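Local coordinates for protein C2 toxin component I (Clostridium botulinum, PDB 2J3Z) that transfers ADP-ribose to actin, acting as the enzymatic component of the binary C2 toxin, at residues A[101-106]-A[141-146]; A[160-165]-A[209-214]. The protein carries 1 engineered substitution. All coordinates share one frame; numbering follows the deposited sequence.

Contact 1: A[101-106]-A[141-146]; sequences YVNFTP and YTKFSF. With SO4 (sulfate ion), chain P.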
loop_
_atom_site.group_PDB
_atom_site.type_symbol
_atom_site.label_atom_id
_atom_site.label_comp_id
_atom_site.label_asym_id
_atom_site.label_seq_id
_atom_site.Cartn_x
_atom_site.Cartn_y
_atom_site.Cartn_z
ATOM N N TYR A 101 19.665 3.913 4.597
ATOM C CA TYR A 101 19.033 2.757 3.974
ATOM C C TYR A 101 17.654 2.436 4.594
ATOM O O TYR A 101 17.547 2.142 5.804
ATOM C CB TYR A 101 19.971 1.534 4.072
ATOM C CG TYR A 101 21.432 1.782 3.726
ATOM C CD1 TYR A 101 21.819 2.141 2.427
ATOM C CD2 TYR A 101 22.440 1.634 4.691
ATOM C CE1 TYR A 101 23.165 2.356 2.094
ATOM C CE2 TYR A 101 23.804 1.862 4.365
ATOM C CZ TYR A 101 24.146 2.215 3.057
ATOM O OH TYR A 101 25.462 2.416 2.702
ATOM N N VAL A 102 16.607 2.512 3.771
ATOM C CA VAL A 102 15.253 2.106 4.201
ATOM C C VAL A 102 15.101 0.591 4.136
ATOM O O VAL A 102 15.616 -0.055 3.209
ATOM C CB VAL A 102 14.104 2.817 3.408
ATOM C CG1 VAL A 102 13.961 4.227 3.878
ATOM C CG2 VAL A 102 14.359 2.798 1.875
ATOM N N ASN A 103 14.393 0.041 5.118
ATOM C CA ASN A 103 14.243 -1.398 5.281
ATOM C C ASN A 103 13.131 -2.030 4.435
ATOM O O ASN A 103 12.207 -2.640 4.981
ATOM C CB ASN A 103 14.040 -1.756 6.772
ATOM C CG ASN A 103 12.738 -1.166 7.355
ATOM O OD1 ASN A 103 12.262 -0.132 6.900
ATOM N ND2 ASN A 103 12.174 -1.832 8.373
ATOM N N PHE A 104 13.223 -1.882 3.113
ATOM C CA PHE A 104 12.360 -2.605 2.188
ATOM C C PHE A 104 12.983 -3.956 1.891
ATOM O O PHE A 104 14.202 -4.044 1.626
ATOM C CB PHE A 104 12.235 -1.864 0.854
ATOM C CG PHE A 104 11.216 -0.777 0.838
ATOM C CD1 PHE A 104 11.512 0.488 1.354
ATOM C CD2 PHE A 104 9.959 -1.002 0.263
ATOM C CE1 PHE A 104 10.546 1.520 1.304
ATOM C CE2 PHE A 104 8.988 0.022 0.210
ATOM C CZ PHE A 104 9.285 1.280 0.721
ATOM N N THR A 105 12.154 -4.997 1.915
ATOM C CA THR A 105 12.573 -6.328 1.508
ATOM C C THR A 105 12.256 -6.500 0.013
ATOM O O THR A 105 11.544 -5.680 -0.561
ATOM C CB THR A 105 11.838 -7.405 2.314
ATOM O OG1 THR A 105 10.433 -7.186 2.180
ATOM C CG2 THR A 105 12.202 -7.325 3.820
ATOM N N PRO A 106 12.813 -7.545 -0.626
ATOM C CA PRO A 106 12.376 -7.904 -1.964
ATOM C C PRO A 106 10.837 -7.988 -2.107
ATOM O O PRO A 106 10.279 -7.430 -3.053
ATOM C CB PRO A 106 13.011 -9.272 -2.173
ATOM C CG PRO A 106 14.264 -9.226 -1.304
ATOM C CD PRO A 106 13.898 -8.421 -0.128
ATOM N N TYR A 141 6.612 1.944 -4.663
ATOM C CA TYR A 141 6.239 0.960 -3.656
ATOM C C TYR A 141 6.046 1.599 -2.270
ATOM O O TYR A 141 6.978 2.182 -1.711
ATOM C CB TYR A 141 7.294 -0.148 -3.547
ATOM C CG TYR A 141 7.482 -0.903 -4.830
ATOM C CD1 TYR A 141 6.623 -1.955 -5.178
ATOM C CD2 TYR A 141 8.497 -0.539 -5.717
ATOM C CE1 TYR A 141 6.794 -2.639 -6.369
ATOM C CE2 TYR A 141 8.680 -1.218 -6.895
ATOM C CZ TYR A 141 7.821 -2.267 -7.220
ATOM O OH TYR A 141 7.993 -2.926 -8.417
ATOM N N THR A 142 4.846 1.470 -1.737
ATOM C CA THR A 142 4.511 1.999 -0.421
ATOM C C THR A 142 4.885 1.047 0.717
ATOM O O THR A 142 4.588 -0.146 0.698
ATOM C CB THR A 142 3.001 2.408 -0.354
ATOM O OG1 THR A 142 2.774 3.516 -1.242
ATOM C CG2 THR A 142 2.577 2.818 1.071
ATOM N N LYS A 143 5.573 1.586 1.708
ATOM C CA LYS A 143 5.767 0.851 2.954
ATOM C C LYS A 143 4.611 1.122 3.914
ATOM O O LYS A 143 4.538 2.176 4.544
ATOM C CB LYS A 143 7.134 1.151 3.591
ATOM C CG LYS A 143 7.478 0.105 4.626
ATOM C CD LYS A 143 8.940 -0.187 4.737
ATOM C CE LYS A 143 9.191 -1.135 5.928
ATOM N NZ LYS A 143 9.095 -2.588 5.642
ATOM N N PHE A 144 3.699 0.170 4.016
ATOM C CA PHE A 144 2.537 0.321 4.900
ATOM C C PHE A 144 2.886 0.558 6.378
ATOM O O PHE A 144 2.229 1.358 7.065
ATOM C CB PHE A 144 1.627 -0.899 4.807
ATOM C CG PHE A 144 1.152 -1.186 3.429
ATOM C CD1 PHE A 144 0.438 -0.220 2.707
ATOM C CD2 PHE A 144 1.443 -2.415 2.826
ATOM C CE1 PHE A 144 -0.006 -0.487 1.383
ATOM C CE2 PHE A 144 0.992 -2.708 1.540
ATOM C CZ PHE A 144 0.268 -1.729 0.812
ATOM N N SER A 145 3.894 -0.163 6.865
ATOM C CA SER A 145 4.314 -0.030 8.230
ATOM C C SER A 145 5.221 1.205 8.394
ATOM O O SER A 145 5.549 1.897 7.414
ATOM C CB SER A 145 5.061 -1.298 8.655
ATOM O OG SER A 145 6.318 -1.393 8.028
ATOM N N PHE A 146 5.599 1.472 9.638
ATOM C CA PHE A 146 6.718 2.346 9.952
ATOM C C PHE A 146 7.953 1.969 9.125
ATOM O O PHE A 146 8.091 0.843 8.639
ATOM C CB PHE A 146 7.050 2.234 11.448
ATOM C CG PHE A 146 5.877 2.555 12.349
ATOM C CD1 PHE A 146 5.184 1.541 13.003
ATOM C CD2 PHE A 146 5.462 3.877 12.532
ATOM C CE1 PHE A 146 4.097 1.835 13.856
ATOM C CE2 PHE A 146 4.383 4.182 13.370
ATOM C CZ PHE A 146 3.691 3.157 14.027
HETATM S S SO4 P . 8.434 -9.138 4.367
HETATM O O1 SO4 P . 8.460 -8.701 2.965
HETATM O O2 SO4 P . 9.491 -10.142 4.583
HETATM O O3 SO4 P . 8.644 -7.992 5.265
HETATM O O4 SO4 P . 7.124 -9.738 4.641
HETATM O O HOH W 1 10.083 -0.787 10.002
#
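Lys143 reaches across to Asn103 and Phe104, and each part of its chain meets something different. Its CB stands above the far rim of the aromatic ring, 3.6 Å from Phe104 CZ. With CG anti to the backbone N (chi1 -163°), the chain continues inward over that same face, where Lys143 CD makes a CH-pi contact 4.2 Å from the Phe104 ring centroid and almost over its centre. CE passes the amide of Asn103, 3.4 Å from OD1, an atom that accepts its hydrogen bond from Ser148 N. A turn at the last torsion (chi4 88°) delivers NZ to the carbonyl: Lys143 NZ donates to Asn103 O at 3.2 Å, tilted 33° from the carbonyl plane, and also forms a salt bridge with Glu108, which probably offsets its charge. A water joins Asn103 ND2 (2.8 Å) to Phe146 O (2.9 Å). Phe104 CE2 also packs against Tyr141 CB at 4.1 Å. At the margin, Thr105 OG1 donates to O1 of a sulfate, probably from the crystallisation liquor. Asn103 centres an inverse gamma turn, closed by a weak bond from Phe104 N to Val102 O, where strand 98-102 leaves the mixed sheet of this ADP-ribosyltransferase-type domain.

Contact 2: A[160-165]-A[209-214]; sequences VPVIVK and ILIEGS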
loop_
_atom_site.group_PDB
_atom_site.type_symbol
_atom_site.label_atom_id
_atom_site.label_comp_id
_atom_site.label_asym_id
_atom_site.label_seq_id
_atom_site.Cartn_x
_atom_site.Cartn_y
_atom_site.Cartn_z
ATOM N N VAL A 160 19.356 -9.956 3.632
ATOM C CA VAL A 160 18.551 -9.164 2.688
ATOM C C VAL A 160 19.395 -8.788 1.435
ATOM O O VAL A 160 20.398 -8.071 1.556
ATOM C CB VAL A 160 17.911 -7.920 3.396
ATOM C CG1 VAL A 160 16.938 -7.199 2.489
ATOM C CG2 VAL A 160 17.178 -8.330 4.680
ATOM N N PRO A 161 18.999 -9.279 0.230
ATOM C CA PRO A 161 19.811 -9.165 -1.020
ATOM C C PRO A 161 19.686 -7.815 -1.740
ATOM O O PRO A 161 20.113 -7.636 -2.897
ATOM C CB PRO A 161 19.257 -10.295 -1.900
ATOM C CG PRO A 161 17.858 -10.487 -1.451
ATOM C CD PRO A 161 17.723 -9.983 -0.020
ATOM N N VAL A 162 19.114 -6.862 -1.029
ATOM C CA VAL A 162 18.738 -5.608 -1.606
ATOM C C VAL A 162 19.166 -4.542 -0.626
ATOM O O VAL A 162 19.011 -4.727 0.597
ATOM C CB VAL A 162 17.193 -5.655 -1.903
ATOM C CG1 VAL A 162 16.393 -4.635 -1.123
ATOM C CG2 VAL A 162 16.908 -5.650 -3.440
ATOM N N ILE A 163 19.753 -3.460 -1.148
ATOM C CA ILE A 163 20.105 -2.285 -0.341
ATOM C C ILE A 163 19.454 -1.079 -0.965
ATOM O O ILE A 163 19.773 -0.715 -2.110
ATOM C CB ILE A 163 21.642 -2.021 -0.230
ATOM C CG1 ILE A 163 22.374 -3.164 0.462
ATOM C CG2 ILE A 163 21.930 -0.720 0.529
ATOM C CD1 ILE A 163 23.856 -3.133 0.171
ATOM N N VAL A 164 18.551 -0.465 -0.203
ATOM C CA VAL A 164 17.777 0.646 -0.722
ATOM C C VAL A 164 18.206 1.946 -0.071
ATOM O O VAL A 164 17.823 2.228 1.082
ATOM C CB VAL A 164 16.240 0.439 -0.565
ATOM C CG1 VAL A 164 15.499 1.426 -1.451
ATOM C CG2 VAL A 164 15.852 -0.972 -0.942
ATOM N N LYS A 165 18.976 2.727 -0.828
ATOM C CA LYS A 165 19.517 3.991 -0.357
ATOM C C LYS A 165 18.683 5.183 -0.812
ATOM O O LYS A 165 18.326 5.310 -2.006
ATOM C CB LYS A 165 20.944 4.152 -0.831
ATOM C CG LYS A 165 21.712 5.279 -0.156
ATOM C CD LYS A 165 23.025 5.474 -0.928
ATOM C CE LYS A 165 23.920 6.501 -0.281
ATOM N NZ LYS A 165 25.326 6.260 -0.737
ATOM N N ILE A 209 21.840 -6.033 -4.658
ATOM C CA ILE A 209 21.307 -5.039 -5.587
ATOM C C ILE A 209 21.232 -3.714 -4.811
ATOM O O ILE A 209 20.449 -3.574 -3.858
ATOM C CB ILE A 209 19.930 -5.451 -6.182
ATOM C CG1 ILE A 209 20.099 -6.731 -7.002
ATOM C CG2 ILE A 209 19.366 -4.319 -7.056
ATOM C CD1 ILE A 209 18.821 -7.333 -7.506
ATOM N N LEU A 210 22.088 -2.775 -5.204
ATOM C CA LEU A 210 22.071 -1.437 -4.625
ATOM C C LEU A 210 21.057 -0.622 -5.397
ATOM O O LEU A 210 21.189 -0.415 -6.598
ATOM C CB LEU A 210 23.458 -0.777 -4.669
ATOM C CG LEU A 210 23.619 0.694 -4.231
ATOM C CD1 LEU A 210 23.277 0.875 -2.741
ATOM C CD2 LEU A 210 25.031 1.181 -4.538
ATOM N N ILE A 211 20.026 -0.190 -4.697
ATOM C CA ILE A 211 19.004 0.632 -5.302
ATOM C C ILE A 211 19.110 2.066 -4.768
ATOM O O ILE A 211 19.264 2.289 -3.575
ATOM C CB ILE A 211 17.619 0.025 -5.064
ATOM C CG1 ILE A 211 17.590 -1.413 -5.590
ATOM C CG2 ILE A 211 16.537 0.865 -5.718
ATOM C CD1 ILE A 211 16.381 -2.189 -5.133
ATOM N N GLU A 212 19.096 3.035 -5.678
ATOM C CA GLU A 212 18.987 4.438 -5.294
ATOM C C GLU A 212 17.544 4.820 -5.621
ATOM O O GLU A 212 17.090 4.663 -6.783
ATOM C CB GLU A 212 19.973 5.319 -6.072
ATOM C CG GLU A 212 21.430 4.825 -6.085
ATOM C CD GLU A 212 22.324 5.402 -4.978
ATOM O OE1 GLU A 212 23.513 5.000 -4.898
ATOM O OE2 GLU A 212 21.864 6.258 -4.194
ATOM N N GLY A 213 16.832 5.273 -4.584
ATOM C CA GLY A 213 15.424 5.648 -4.687
ATOM C C GLY A 213 15.086 7.014 -4.101
ATOM O O GLY A 213 15.812 7.537 -3.244
ATOM N N SER A 214 13.989 7.603 -4.584
ATOM C CA SER A 214 13.409 8.789 -3.949
ATOM C C SER A 214 12.339 8.356 -2.961
ATOM O O SER A 214 11.549 7.438 -3.212
ATOM C CB SER A 214 12.790 9.723 -4.977
ATOM O OG SER A 214 13.717 9.950 -6.029
#
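Five backbone hydrogen bonds join residues 161-165 to 209-213 in a regular parallel pairing. Ile163 bonds through both its groups: Ile163 N donates to Ile209 O at 2.8 Å, and Ile163 O accepts from Ile211 N at 2.7 Å, nearly along the C=O axis. Lys165 repeats the pattern, its N bonding to Ile211 O at 2.8 Å and its O receiving Gly213 N at 3.0 Å; Ile209 N to Pro161 O completes the series. Between these bonds the CA hydrogens of Val162, Leu210 and Glu212 turn toward carbonyl oxygens, and the strand axes cross at -23°, the twist of neighbouring strands. On one face, Val162 CG2 touches both Ile211 CD1 at 3.9 Å and Ile209 CB at 4.1 Å. On the other, Leu210 CG lies anti to the backbone N (chi1 174°), which carries CD1 back to Ile163 CG2, 3.9 Å away. Further along, the extended chain of Lys165 lies beside Glu212, pointing the same way, with Lys165 CD 3.6 Å from Glu212 OE2; their charged ends are not in contact, though the opposite charges probably favour one another. Helix 126-136 packs on the face bearing Ile209 and Ile211, while strands 98-102 and 192-203 flank the pair within the sheet.

The two contacts lie in series along the chain, 101-106/141-146 closing before 160-165/209-214 opens, and their centres are 11 Å apart. They share the eight-stranded mixed sheet of the N-terminal ADP-ribosyltransferase-like half: strands 98-102 and 162-168 are neighbours, joined by a probable hydrogen bond from Val102 N to Val164 O, 3.0 Å, and by Tyr101 packing on Ile163. Contact 2 builds the sheet's interior, whereas contact 1 ties a loop leaving that interior to the chain at and just after strand 141-142, at one edge of the sheet. There Thr142 O bonds to Arg402 of the C-terminal half, so the sheet reaches the part of the toxin that in related binary toxins carries the catalytic activity.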